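Local coordinates for endoglucanase (Komagataeibacter sucrofermentans, PDB 6VC5), which probably hydrolyses internal beta-1,4-glucosidic linkages in cellulose and related beta-glucans, at residues D68-W73 with L124-K129; T61-K66 with P81-K86; P160-A165 with T175-D180; S43-D48 with L100-K105. One frame throughout, in Å; residues are numbered along the deposited sequence.

Contact 1. Residues D68-W73 with L124-K129; sequences DALFSW and LKLMTK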
loop_
_atom_site.group_PDB
_atom_site.type_symbol
_atom_site.label_atom_id
_atom_site.label_comp_id
_atom_site.label_asym_id
_atom_site.label_seq_id
_atom_site.Cartn_x
_atom_site.Cartn_y
_atom_site.Cartn_z
ATOM N N ASP A 68 -6.072 7.736 -19.568
ATOM C CA ASP A 68 -5.258 8.306 -18.500
ATOM C C ASP A 68 -4.192 7.278 -18.131
ATOM O O ASP A 68 -4.148 6.175 -18.685
ATOM C CB ASP A 68 -6.097 8.784 -17.300
ATOM C CG ASP A 68 -6.951 7.684 -16.687
ATOM O OD1 ASP A 68 -6.401 6.672 -16.210
ATOM O OD2 ASP A 68 -8.190 7.846 -16.664
ATOM N N ALA A 69 -3.322 7.642 -17.189
ATOM C CA ALA A 69 -2.190 6.789 -16.851
ATOM C C ALA A 69 -2.455 5.871 -15.661
ATOM O O ALA A 69 -1.555 5.135 -15.254
ATOM C CB ALA A 69 -0.938 7.640 -16.587
ATOM N N LEU A 70 -3.667 5.880 -15.109
ATOM C CA LEU A 70 -3.987 4.979 -14.009
ATOM C C LEU A 70 -4.238 3.568 -14.546
ATOM O O LEU A 70 -4.240 3.332 -15.758
ATOM C CB LEU A 70 -5.163 5.527 -13.211
ATOM C CG LEU A 70 -5.023 6.983 -12.749
ATOM C CD1 LEU A 70 -6.234 7.380 -11.922
ATOM C CD2 LEU A 70 -3.752 7.143 -11.936
ATOM N N PHE A 71 -4.490 2.625 -13.634
ATOM C CA PHE A 71 -4.517 1.202 -13.963
ATOM C C PHE A 71 -5.835 0.580 -13.545
ATOM O O PHE A 71 -6.300 0.785 -12.420
ATOM C CB PHE A 71 -3.366 0.458 -13.264
ATOM C CG PHE A 71 -2.026 0.901 -13.730
ATOM C CD1 PHE A 71 -1.371 0.208 -14.729
ATOM C CD2 PHE A 71 -1.435 2.036 -13.183
ATOM C CE1 PHE A 71 -0.146 0.633 -15.198
ATOM C CE2 PHE A 71 -0.211 2.461 -13.630
ATOM C CZ PHE A 71 0.436 1.766 -14.643
ATOM N N SER A 72 -6.423 -0.204 -14.439
ATOM C CA SER A 72 -7.531 -1.049 -14.020
ATOM C C SER A 72 -7.043 -2.000 -12.934
ATOM O O SER A 72 -5.920 -2.499 -12.988
ATOM C CB SER A 72 -8.038 -1.838 -15.216
ATOM O OG SER A 72 -8.558 -0.967 -16.212
ATOM N N TRP A 73 -7.886 -2.242 -11.929
ATOM C CA TRP A 73 -7.375 -2.889 -10.723
ATOM C C TRP A 73 -7.112 -4.384 -10.907
ATOM O O TRP A 73 -6.283 -4.946 -10.180
ATOM C CB TRP A 73 -8.299 -2.632 -9.532
ATOM C CG TRP A 73 -9.558 -3.425 -9.538
ATOM C CD1 TRP A 73 -10.677 -3.190 -10.294
ATOM C CD2 TRP A 73 -9.848 -4.570 -8.733
ATOM N NE1 TRP A 73 -11.645 -4.131 -10.004
ATOM C CE2 TRP A 73 -11.156 -4.988 -9.051
ATOM C CE3 TRP A 73 -9.122 -5.283 -7.771
ATOM C CZ2 TRP A 73 -11.753 -6.095 -8.448
ATOM C CZ3 TRP A 73 -9.715 -6.387 -7.173
ATOM C CH2 TRP A 73 -11.019 -6.780 -7.514
ATOM N N LEU A 124 -2.751 12.911 -8.941
ATOM C CA LEU A 124 -3.021 14.237 -8.393
ATOM C C LEU A 124 -4.253 14.857 -9.032
ATOM O O LEU A 124 -5.071 15.488 -8.346
ATOM C CB LEU A 124 -1.799 15.132 -8.605
ATOM C CG LEU A 124 -1.700 16.401 -7.761
ATOM C CD1 LEU A 124 -1.649 16.051 -6.277
ATOM C CD2 LEU A 124 -0.480 17.219 -8.169
ATOM N N LYS A 125 -4.411 14.678 -10.345
ATOM C CA LYS A 125 -5.506 15.318 -11.070
ATOM C C LYS A 125 -6.844 14.614 -10.834
ATOM O O LYS A 125 -7.871 15.279 -10.663
ATOM C CB LYS A 125 -5.177 15.363 -12.560
ATOM C CG LYS A 125 -6.274 15.960 -13.427
ATOM C CD LYS A 125 -6.192 15.429 -14.855
ATOM C CE LYS A 125 -5.137 16.155 -15.680
ATOM N NZ LYS A 125 -5.670 16.584 -17.007
ATOM N N LEU A 126 -6.862 13.281 -10.834
ATOM C CA LEU A 126 -8.116 12.535 -10.819
ATOM C C LEU A 126 -8.487 11.958 -9.458
ATOM O O LEU A 126 -9.667 11.674 -9.232
ATOM C CB LEU A 126 -8.057 11.378 -11.827
ATOM C CG LEU A 126 -7.697 11.778 -13.259
ATOM C CD1 LEU A 126 -7.486 10.539 -14.100
ATOM C CD2 LEU A 126 -8.770 12.671 -13.874
ATOM N N MET A 127 -7.526 11.765 -8.553
ATOM C CA MET A 127 -7.773 11.044 -7.307
ATOM C C MET A 127 -7.611 11.918 -6.074
ATOM O O MET A 127 -7.419 11.389 -4.979
ATOM C CB MET A 127 -6.869 9.821 -7.183
ATOM C CG MET A 127 -7.145 8.746 -8.200
ATOM S SD MET A 127 -8.751 7.877 -7.924
ATOM C CE MET A 127 -9.513 8.242 -9.482
ATOM N N THR A 128 -7.637 13.232 -6.227
ATOM C CA THR A 128 -7.677 14.121 -5.076
ATOM C C THR A 128 -8.973 14.915 -5.086
ATOM O O THR A 128 -9.540 15.201 -6.142
ATOM C CB THR A 128 -6.443 15.041 -4.987
ATOM O OG1 THR A 128 -6.409 15.942 -6.100
ATOM C CG2 THR A 128 -5.156 14.198 -4.950
ATOM N N LYS A 129 -9.447 15.259 -3.893
ATOM C CA LYS A 129 -10.703 15.981 -3.762
ATOM C C LYS A 129 -10.618 16.888 -2.540
ATOM O O LYS A 129 -10.028 16.515 -1.524
ATOM C CB LYS A 129 -11.857 14.987 -3.598
ATOM C CG LYS A 129 -13.205 15.620 -3.281
ATOM C CD LYS A 129 -13.992 15.920 -4.542
ATOM C CE LYS A 129 -15.240 16.723 -4.213
ATOM N NZ LYS A 129 -16.407 15.836 -3.970
#

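Contact 2. Residues T61-K66 with P81-K86; sequences TNLQHK and PPVADK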
loop_
_atom_site.group_PDB
_atom_site.type_symbol
_atom_site.label_atom_id
_atom_site.label_comp_id
_atom_site.label_asym_id
_atom_site.label_seq_id
_atom_site.Cartn_x
_atom_site.Cartn_y
_atom_site.Cartn_z
ATOM N N THR A 61 0.671 -3.058 -20.752
ATOM C CA THR A 61 -0.079 -3.599 -21.879
ATOM C C THR A 61 -1.498 -3.983 -21.483
ATOM O O THR A 61 -2.445 -3.735 -22.238
ATOM C CB THR A 61 0.658 -4.819 -22.424
ATOM O OG1 THR A 61 1.960 -4.423 -22.875
ATOM C CG2 THR A 61 -0.125 -5.471 -23.578
ATOM N N ASN A 62 -1.670 -4.578 -20.305
ATOM C CA ASN A 62 -2.944 -5.197 -19.967
ATOM C C ASN A 62 -3.804 -4.394 -19.008
ATOM O O ASN A 62 -5.036 -4.542 -19.046
ATOM C CB ASN A 62 -2.728 -6.601 -19.391
ATOM C CG ASN A 62 -2.207 -7.570 -20.424
ATOM O OD1 ASN A 62 -2.976 -8.117 -21.221
ATOM N ND2 ASN A 62 -0.896 -7.774 -20.440
ATOM N N LEU A 63 -3.207 -3.564 -18.150
ATOM C CA LEU A 63 -3.951 -2.852 -17.118
ATOM C C LEU A 63 -4.003 -1.344 -17.299
ATOM O O LEU A 63 -4.976 -0.730 -16.867
ATOM C CB LEU A 63 -3.390 -3.152 -15.715
ATOM C CG LEU A 63 -3.425 -4.607 -15.246
ATOM C CD1 LEU A 63 -2.801 -4.694 -13.844
ATOM C CD2 LEU A 63 -4.848 -5.134 -15.258
ATOM N N GLN A 64 -2.991 -0.713 -17.898
ATOM C CA GLN A 64 -3.000 0.746 -17.954
ATOM C C GLN A 64 -4.123 1.266 -18.846
ATOM O O GLN A 64 -4.413 0.702 -19.909
ATOM C CB GLN A 64 -1.643 1.308 -18.393
ATOM C CG GLN A 64 -1.551 2.810 -18.092
ATOM C CD GLN A 64 -0.148 3.347 -18.259
ATOM O OE1 GLN A 64 0.545 3.018 -19.225
ATOM N NE2 GLN A 64 0.282 4.191 -17.319
ATOM N N HIS A 65 -4.772 2.342 -18.394
ATOM C CA HIS A 65 -5.883 2.925 -19.132
ATOM C C HIS A 65 -5.418 3.527 -20.450
ATOM O O HIS A 65 -4.246 3.852 -20.647
ATOM C CB HIS A 65 -6.579 4.005 -18.307
ATOM C CG HIS A 65 -7.372 3.470 -17.159
ATOM N ND1 HIS A 65 -7.727 4.249 -16.079
ATOM C CD2 HIS A 65 -7.892 2.241 -16.926
ATOM C CE1 HIS A 65 -8.431 3.523 -15.226
ATOM N NE2 HIS A 65 -8.551 2.303 -15.718
ATOM N N LYS A 66 -6.385 3.676 -21.352
ATOM C CA LYS A 66 -6.201 4.300 -22.656
ATOM C C LYS A 66 -6.178 5.821 -22.537
ATOM O O LYS A 66 -5.331 6.485 -23.146
ATOM C CB LYS A 66 -7.363 3.887 -23.576
ATOM C CG LYS A 66 -7.464 2.392 -24.005
ATOM C CD LYS A 66 -8.664 2.032 -24.909
ATOM C CE LYS A 66 -8.693 0.564 -25.314
ATOM N NZ LYS A 66 -9.875 0.307 -26.150
ATOM N N PRO A 81 -14.366 -9.394 -21.513
ATOM C CA PRO A 81 -12.900 -9.472 -21.614
ATOM C C PRO A 81 -12.259 -9.596 -20.243
ATOM O O PRO A 81 -12.941 -9.370 -19.261
ATOM C CB PRO A 81 -12.529 -8.135 -22.230
ATOM C CG PRO A 81 -13.580 -7.218 -21.736
ATOM C CD PRO A 81 -14.846 -8.026 -21.745
ATOM N N PRO A 82 -10.989 -9.973 -20.178
ATOM C CA PRO A 82 -10.399 -10.147 -18.835
ATOM C C PRO A 82 -10.278 -8.909 -17.932
ATOM O O PRO A 82 -10.222 -9.043 -16.744
ATOM C CB PRO A 82 -9.021 -10.790 -19.096
ATOM C CG PRO A 82 -8.657 -10.435 -20.460
ATOM C CD PRO A 82 -9.924 -10.412 -21.221
ATOM N N VAL A 83 -10.180 -7.737 -18.519
ATOM C CA VAL A 83 -10.101 -6.490 -17.763
ATOM C C VAL A 83 -11.379 -5.702 -18.031
ATOM O O VAL A 83 -11.358 -4.658 -18.693
ATOM C CB VAL A 83 -8.823 -5.702 -18.116
ATOM C CG1 VAL A 83 -8.664 -4.504 -17.194
ATOM C CG2 VAL A 83 -7.613 -6.604 -18.013
ATOM N N ALA A 84 -12.500 -6.201 -17.516
ATOM C CA ALA A 84 -13.796 -5.602 -17.799
ATOM C C ALA A 84 -14.154 -4.466 -16.852
ATOM O O ALA A 84 -14.924 -3.576 -17.236
ATOM C CB ALA A 84 -14.893 -6.672 -17.750
ATOM N N ASP A 85 -13.631 -4.478 -15.629
ATOM C CA ASP A 85 -13.875 -3.417 -14.658
ATOM C C ASP A 85 -12.711 -2.440 -14.744
ATOM O O ASP A 85 -11.575 -2.794 -14.406
ATOM C CB ASP A 85 -13.981 -3.999 -13.244
ATOM C CG ASP A 85 -14.249 -2.939 -12.180
ATOM O OD1 ASP A 85 -14.440 -1.749 -12.525
ATOM O OD2 ASP A 85 -14.305 -3.312 -10.985
ATOM N N LYS A 86 -12.991 -1.211 -15.181
ATOM C CA LYS A 86 -11.929 -0.229 -15.368
ATOM C C LYS A 86 -11.609 0.561 -14.106
ATOM O O LYS A 86 -10.709 1.409 -14.142
ATOM C CB LYS A 86 -12.279 0.737 -16.505
ATOM C CG LYS A 86 -12.578 0.052 -17.841
ATOM C CD LYS A 86 -11.431 -0.828 -18.312
ATOM C CE LYS A 86 -11.709 -1.351 -19.717
ATOM N NZ LYS A 86 -10.690 -2.342 -20.170
#

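Contact 3. Residues P160-A165 with T175-D180; sequences PSLMQA and TKVMGD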
loop_
_atom_site.group_PDB
_atom_site.type_symbol
_atom_site.label_atom_id
_atom_site.label_comp_id
_atom_site.label_asym_id
_atom_site.label_seq_id
_atom_site.Cartn_x
_atom_site.Cartn_y
_atom_site.Cartn_z
ATOM N N PRO A 160 5.967 6.780 1.114
ATOM C CA PRO A 160 7.215 6.936 0.335
ATOM C C PRO A 160 6.975 7.241 -1.133
ATOM O O PRO A 160 7.848 7.829 -1.794
ATOM C CB PRO A 160 7.900 5.576 0.494
ATOM C CG PRO A 160 7.342 5.035 1.788
ATOM C CD PRO A 160 5.925 5.496 1.844
ATOM N N SER A 161 5.823 6.840 -1.672
ATOM C CA SER A 161 5.511 7.178 -3.053
ATOM C C SER A 161 5.086 8.634 -3.195
ATOM O O SER A 161 5.454 9.295 -4.178
ATOM C CB SER A 161 4.418 6.254 -3.584
ATOM O OG SER A 161 4.281 6.460 -4.971
ATOM N N LEU A 162 4.299 9.145 -2.239
ATOM C CA LEU A 162 3.955 10.566 -2.248
ATOM C C LEU A 162 5.199 11.432 -2.104
ATOM O O LEU A 162 5.307 12.480 -2.749
ATOM C CB LEU A 162 2.933 10.872 -1.146
ATOM C CG LEU A 162 1.613 10.102 -1.210
ATOM C CD1 LEU A 162 0.681 10.583 -0.102
ATOM C CD2 LEU A 162 0.962 10.260 -2.563
ATOM N N MET A 163 6.152 11.011 -1.264
ATOM C CA MET A 163 7.399 11.755 -1.115
ATOM C C MET A 163 8.187 11.747 -2.419
ATOM O O MET A 163 8.797 12.756 -2.800
ATOM C CB MET A 163 8.247 11.117 -0.008
ATOM C CG MET A 163 7.577 10.958 1.363
ATOM S SD MET A 163 8.772 10.761 2.708
ATOM C CE MET A 163 9.505 9.178 2.402
ATOM N N GLN A 164 8.197 10.605 -3.112
ATOM C CA GLN A 164 8.877 10.535 -4.398
ATOM C C GLN A 164 8.226 11.462 -5.416
ATOM O O GLN A 164 8.916 12.110 -6.210
ATOM C CB GLN A 164 8.867 9.092 -4.909
ATOM C CG GLN A 164 9.563 8.904 -6.239
ATOM C CD GLN A 164 11.055 9.151 -6.162
ATOM O OE1 GLN A 164 11.613 9.914 -6.955
ATOM N NE2 GLN A 164 11.711 8.510 -5.209
ATOM N N ALA A 165 6.890 11.526 -5.419
ATOM C CA ALA A 165 6.201 12.408 -6.358
ATOM C C ALA A 165 6.598 13.863 -6.131
ATOM O O ALA A 165 6.808 14.618 -7.089
ATOM C CB ALA A 165 4.690 12.225 -6.214
ATOM N N THR A 175 2.741 18.138 -1.076
ATOM C CA THR A 175 2.982 18.442 0.330
ATOM C C THR A 175 1.668 18.580 1.087
ATOM O O THR A 175 1.541 18.093 2.218
ATOM C CB THR A 175 3.799 19.732 0.427
ATOM O OG1 THR A 175 4.993 19.585 -0.349
ATOM C CG2 THR A 175 4.174 20.022 1.874
ATOM N N LYS A 176 0.668 19.210 0.459
ATOM C CA LYS A 176 -0.627 19.383 1.109
ATOM C C LYS A 176 -1.342 18.048 1.279
ATOM O O LYS A 176 -1.939 17.788 2.330
ATOM C CB LYS A 176 -1.495 20.355 0.314
ATOM C CG LYS A 176 -2.824 20.682 0.988
ATOM C CD LYS A 176 -3.621 21.708 0.199
ATOM C CE LYS A 176 -4.664 22.393 1.077
ATOM N NZ LYS A 176 -5.840 21.511 1.353
ATOM N N VAL A 177 -1.283 17.183 0.264
ATOM C CA VAL A 177 -1.902 15.860 0.373
ATOM C C VAL A 177 -1.286 15.064 1.519
ATOM O O VAL A 177 -1.999 14.441 2.322
ATOM C CB VAL A 177 -1.808 15.102 -0.961
ATOM C CG1 VAL A 177 -2.269 13.646 -0.764
ATOM C CG2 VAL A 177 -2.647 15.785 -2.011
ATOM N N MET A 178 0.051 15.061 1.605
ATOM C CA MET A 178 0.744 14.334 2.666
ATOM C C MET A 178 0.411 14.911 4.038
ATOM O O MET A 178 0.136 14.164 4.985
ATOM C CB MET A 178 2.263 14.390 2.429
ATOM C CG MET A 178 2.820 13.339 1.463
ATOM S SD MET A 178 4.640 13.394 1.249
ATOM C CE MET A 178 4.824 14.757 0.085
ATOM N N GLY A 179 0.448 16.242 4.164
ATOM C CA GLY A 179 0.215 16.861 5.460
ATOM C C GLY A 179 -1.220 16.718 5.923
ATOM O O GLY A 179 -1.480 16.483 7.109
ATOM N N ASP A 180 -2.173 16.861 5.003
ATOM C CA ASP A 180 -3.560 16.599 5.370
ATOM C C ASP A 180 -3.767 15.126 5.696
ATOM O O ASP A 180 -4.558 14.796 6.588
ATOM C CB ASP A 180 -4.509 17.035 4.250
ATOM C CG ASP A 180 -4.563 18.553 4.082
ATOM O OD1 ASP A 180 -4.015 19.273 4.946
ATOM O OD2 ASP A 180 -5.153 19.026 3.085
#

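Contact 4. Residues S43-D48 with L100-K105; sequences SAAAGD and LAWAGK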
loop_
_atom_site.group_PDB
_atom_site.type_symbol
_atom_site.label_atom_id
_atom_site.label_comp_id
_atom_site.label_asym_id
_atom_site.label_seq_id
_atom_site.Cartn_x
_atom_site.Cartn_y
_atom_site.Cartn_z
ATOM N N SER A 43 11.459 -6.157 -7.399
ATOM C CA SER A 43 12.507 -6.403 -8.383
ATOM C C SER A 43 13.408 -5.185 -8.564
ATOM O O SER A 43 14.620 -5.336 -8.745
ATOM C CB SER A 43 11.910 -6.886 -9.712
ATOM O OG SER A 43 11.089 -5.912 -10.312
ATOM N N ALA A 44 12.843 -3.974 -8.501
ATOM C CA ALA A 44 13.685 -2.774 -8.547
ATOM C C ALA A 44 14.605 -2.698 -7.332
ATOM O O ALA A 44 15.800 -2.409 -7.462
ATOM C CB ALA A 44 12.807 -1.525 -8.629
ATOM N N ALA A 45 14.059 -2.939 -6.134
ATOM C CA ALA A 45 14.872 -2.908 -4.916
ATOM C C ALA A 45 15.957 -3.981 -4.939
ATOM O O ALA A 45 17.083 -3.750 -4.479
ATOM C CB ALA A 45 13.971 -3.091 -3.694
ATOM N N ALA A 46 15.636 -5.167 -5.455
ATOM C CA ALA A 46 16.577 -6.278 -5.515
ATOM C C ALA A 46 17.565 -6.177 -6.673
ATOM O O ALA A 46 18.552 -6.920 -6.686
ATOM C CB ALA A 46 15.804 -7.591 -5.636
ATOM N N GLY A 47 17.329 -5.293 -7.636
ATOM C CA GLY A 47 18.215 -5.167 -8.780
ATOM C C GLY A 47 18.015 -6.196 -9.869
ATOM O O GLY A 47 18.959 -6.501 -10.601
ATOM N N ASP A 48 16.805 -6.737 -10.009
ATOM C CA ASP A 48 16.506 -7.779 -10.998
ATOM C C ASP A 48 15.815 -7.115 -12.188
ATOM O O ASP A 48 14.582 -7.078 -12.299
ATOM C CB ASP A 48 15.633 -8.862 -10.347
ATOM C CG ASP A 48 15.371 -10.054 -11.256
ATOM O OD1 ASP A 48 15.738 -10.023 -12.448
ATOM O OD2 ASP A 48 14.789 -11.045 -10.762
ATOM N N LEU A 100 8.633 2.511 -10.743
ATOM C CA LEU A 100 9.193 3.115 -11.954
ATOM C C LEU A 100 10.201 4.210 -11.630
ATOM O O LEU A 100 11.228 4.332 -12.310
ATOM C CB LEU A 100 8.068 3.674 -12.830
ATOM C CG LEU A 100 7.332 2.582 -13.592
ATOM C CD1 LEU A 100 5.964 3.057 -14.017
ATOM C CD2 LEU A 100 8.139 2.132 -14.800
ATOM N N ALA A 101 9.920 5.018 -10.606
ATOM C CA ALA A 101 10.876 6.033 -10.179
ATOM C C ALA A 101 12.177 5.389 -9.721
ATOM O O ALA A 101 13.266 5.826 -10.098
ATOM C CB ALA A 101 10.274 6.882 -9.061
ATOM N N TRP A 102 12.084 4.339 -8.900
ATOM C CA TRP A 102 13.297 3.671 -8.440
ATOM C C TRP A 102 14.057 3.026 -9.592
ATOM O O TRP A 102 15.287 3.135 -9.672
ATOM C CB TRP A 102 12.928 2.602 -7.426
ATOM C CG TRP A 102 12.590 3.119 -6.096
ATOM C CD1 TRP A 102 12.560 4.424 -5.693
ATOM C CD2 TRP A 102 12.287 2.332 -4.942
ATOM N NE1 TRP A 102 12.228 4.493 -4.353
ATOM C CE2 TRP A 102 12.049 3.221 -3.878
ATOM C CE3 TRP A 102 12.172 0.955 -4.716
ATOM C CZ2 TRP A 102 11.723 2.778 -2.592
ATOM C CZ3 TRP A 102 11.836 0.515 -3.441
ATOM C CH2 TRP A 102 11.620 1.428 -2.401
ATOM N N ALA A 103 13.348 2.334 -10.479
ATOM C CA ALA A 103 13.993 1.681 -11.614
ATOM C C ALA A 103 14.635 2.699 -12.542
ATOM O O ALA A 103 15.730 2.469 -13.071
ATOM C CB ALA A 103 12.959 0.848 -12.372
ATOM N N GLY A 104 13.962 3.822 -12.774
ATOM C CA GLY A 104 14.516 4.827 -13.666
ATOM C C GLY A 104 15.762 5.460 -13.090
ATOM O O GLY A 104 16.701 5.783 -13.825
ATOM N N LYS A 105 15.808 5.603 -11.770
ATOM C CA LYS A 105 16.988 6.169 -11.132
ATOM C C LYS A 105 18.143 5.171 -11.130
ATOM O O LYS A 105 19.260 5.498 -11.552
ATOM C CB LYS A 105 16.615 6.637 -9.723
ATOM C CG LYS A 105 15.863 7.962 -9.770
ATOM C CD LYS A 105 15.175 8.342 -8.469
ATOM C CE LYS A 105 14.644 9.771 -8.574
ATOM N NZ LYS A 105 13.981 10.255 -7.332
#

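Contact 1. Residues D68-W73 with L124-K129
An Asx turn that opens with D68 packs, together with L70, against L126 and M127 at the C-terminal end of helix 110-126. The turn lies in the loop between helix 49-62 and strand 74-76. D68 OD1 accepts the backbone N-H of L70, with 3.1 Å from L70 N to D68 OD1 and an N-H...O angle of 145°. The donor comes from the anti side of the carboxylate, 16° out of its plane. H65 ND1 binds the same oxygen. CG of D68 sits between the backbone N and the carbonyl carbon (chi1 58°), which curls the carboxylate back over its own loop.

The other oxygen faces the helix end. D68 OD2 is 3.8 Å from L126 CD1, and D68 CB and CG lie about as near to that methyl. L126 CD1 also meets L70 CD1 at 4.0 Å. M127 continues the patch, with its CG 4.1 Å from L70 CD1. Its chain bends at chi2 and chi3, which brings M127 CE to 4.2 Å from L70 CD1. M127 is the first residue to leave the helical conformation before strand 128-131. L70 also touches D122 and V123 of the same helix, and A69 N bonds D122.

With an alanine at D68, L70 N and H65 ND1 would probably lose a shared acceptor, leaving the turn freer to open. No hydrogen bond crosses between 68-73 and 124-129. Between these segments the contact is van der Waals, centred on L126 CD1 and L70 CD1, while D68 OD1 is shared between its own turn and H65.

Contact 2. Residues T61-K66 with P81-K86
H65 reaches K86 through its ring, although its CB points neither toward 81-86 nor away from it. CG stands beside the backbone N (chi1 -71°), and this swings the imidazole across to the other loop. ND1 is hydrogen-bonded to D68 OD1. H65 CE1 lies 3.3 Å from K86 O, and H65 CD2, on the other flank of NE2, is farther from K86 O at 4.0 Å. At the far end, H65 NE2 donates to K86 O at 2.8 Å. The bond is bent, with an N-H...O angle of 134°. NE2 lies in the carbonyl plane, on a lone pair, while the oxygen is 17° out of the ring plane.

Segment 61-66 is the end of helix 49-62 and the turn after it; 81-86 lies in the loop between strand 74-76 and helix 90-106. A phenylalanine in place of H65 would probably leave K86 O without its N-H donor and D68 OD1 without one of its partners.

K86 folds back at chi2, and K86 NZ bonds V83 O at 2.8 Å, closing the loop on itself. V83 turns its side chain toward 61-66. V83 CG2 packs 3.5 Å from N62 O. V83 CG2 also meets L63 CD2 at 4.2 Å, where the two side chains cross at about a right angle. Y75 of strand 74-76 touches both L63 and V83.

Contact 3. Residues P160-A165 with T175-D180
M178 lies alongside L162, the two side chains running past each other in opposite directions. They belong to helices 172-187 and 159-169, which follow each other in the chain and form an antiparallel helical hairpin, consistent with the (alpha/alpha)6 barrel of family 8 enzymes. The two short segments run at 156° to each other, with their axes 10.0 Å apart at closest approach.

M178 CG presses on L162 CB at 3.6 Å and is 3.8 Å from L162 CD1. V177, one residue earlier, adds a looser touch: its CG1 is 4.3 Å from L162 CD1. The M178 chain runs extended at chi2 and then bends at chi3 (-80°). This bend turns the thioether end along the backbone of the facing helix. M178 SD sits 3.8 Å from M163 CG, where the two methionine chains cross at about a right angle. W174 and F166 lie nearby, the first on L162 and the second on M178. M235, from a loop, touches both M163 and M178.

No hydrogen bond crosses between the helices at this point, and the fit rests on apolar contact. The methyl ends against the backbone of 160-165: M178 CE is 3.7 Å from L162 O.

Contact 4. Residues S43-D48 with L100-K105
A44 and W102 have the most surface buried here, and A45 comes next. A44 points its methyl toward helix 90-106. There A44 CB meets W102 CB at 4.3 Å and A103 CB at 4.4 Å. The two alanines, A44 and A103, let the backbones come close: the CA atoms of A44 and A103 are 5.4 Å apart.

W102 also points toward the other helix. Its CG stands beside the backbone N (chi1 -76°), which carries the indole over to the side where A45 lies. The six-membered ring does the touching, with W102 CZ3 4.2 Å from A45 CB. The methyl approaches the ring obliquely. F320, near the C terminus, also meets the indole, the two ring planes turned by about 50°, and Q164 of helix 159-169 touches it too.

The contact joins two helices, 33-46 and 90-106, probably of the (alpha/alpha)6 barrel known for family 8, close to the C-terminal end of each. Helix 33-46 stops here in a Schellman motif. G47 is its C-prime residue, with phi 80°. D48 N bonds S43 O at 2.9 Å, and the bond from G47 N to A44 O is weak at 3.3 Å. With phi positive, a CB on G47 would run into A46 O. D48 then serves as N-cap of helix 49-62: its OD1 takes the backbone N-H of A51, while OD2 forms a salt bridge with R12 and accepts a hydrogen bond from W8 NE1. A44 O, at the closing turn of helix 33-46, is also bonded by R106, just past segment 100-105.

In the fold
From the N terminus, contact 4 opens first at 43-48 and closes at 100-105. Contact 2 is nested inside that loop, joining the end of helix 49-62 to the loop before helix 90-106. Contact 1 opens in the loop after helix 49-62, within both loops, and closes at the end of helix 110-126, beyond both, so it crosses contacts 2 and 4. Contact 3 follows in series. Segment 68-73 follows closely on 61-66, and backbone pairs probably link L70 with H65 and S72 with L63. Contact 1 touches contact 3 through T128 and V177. Contact 3 meets contact 4 where Q164 packs on A101. Contacts 3 and 4 each join two helices.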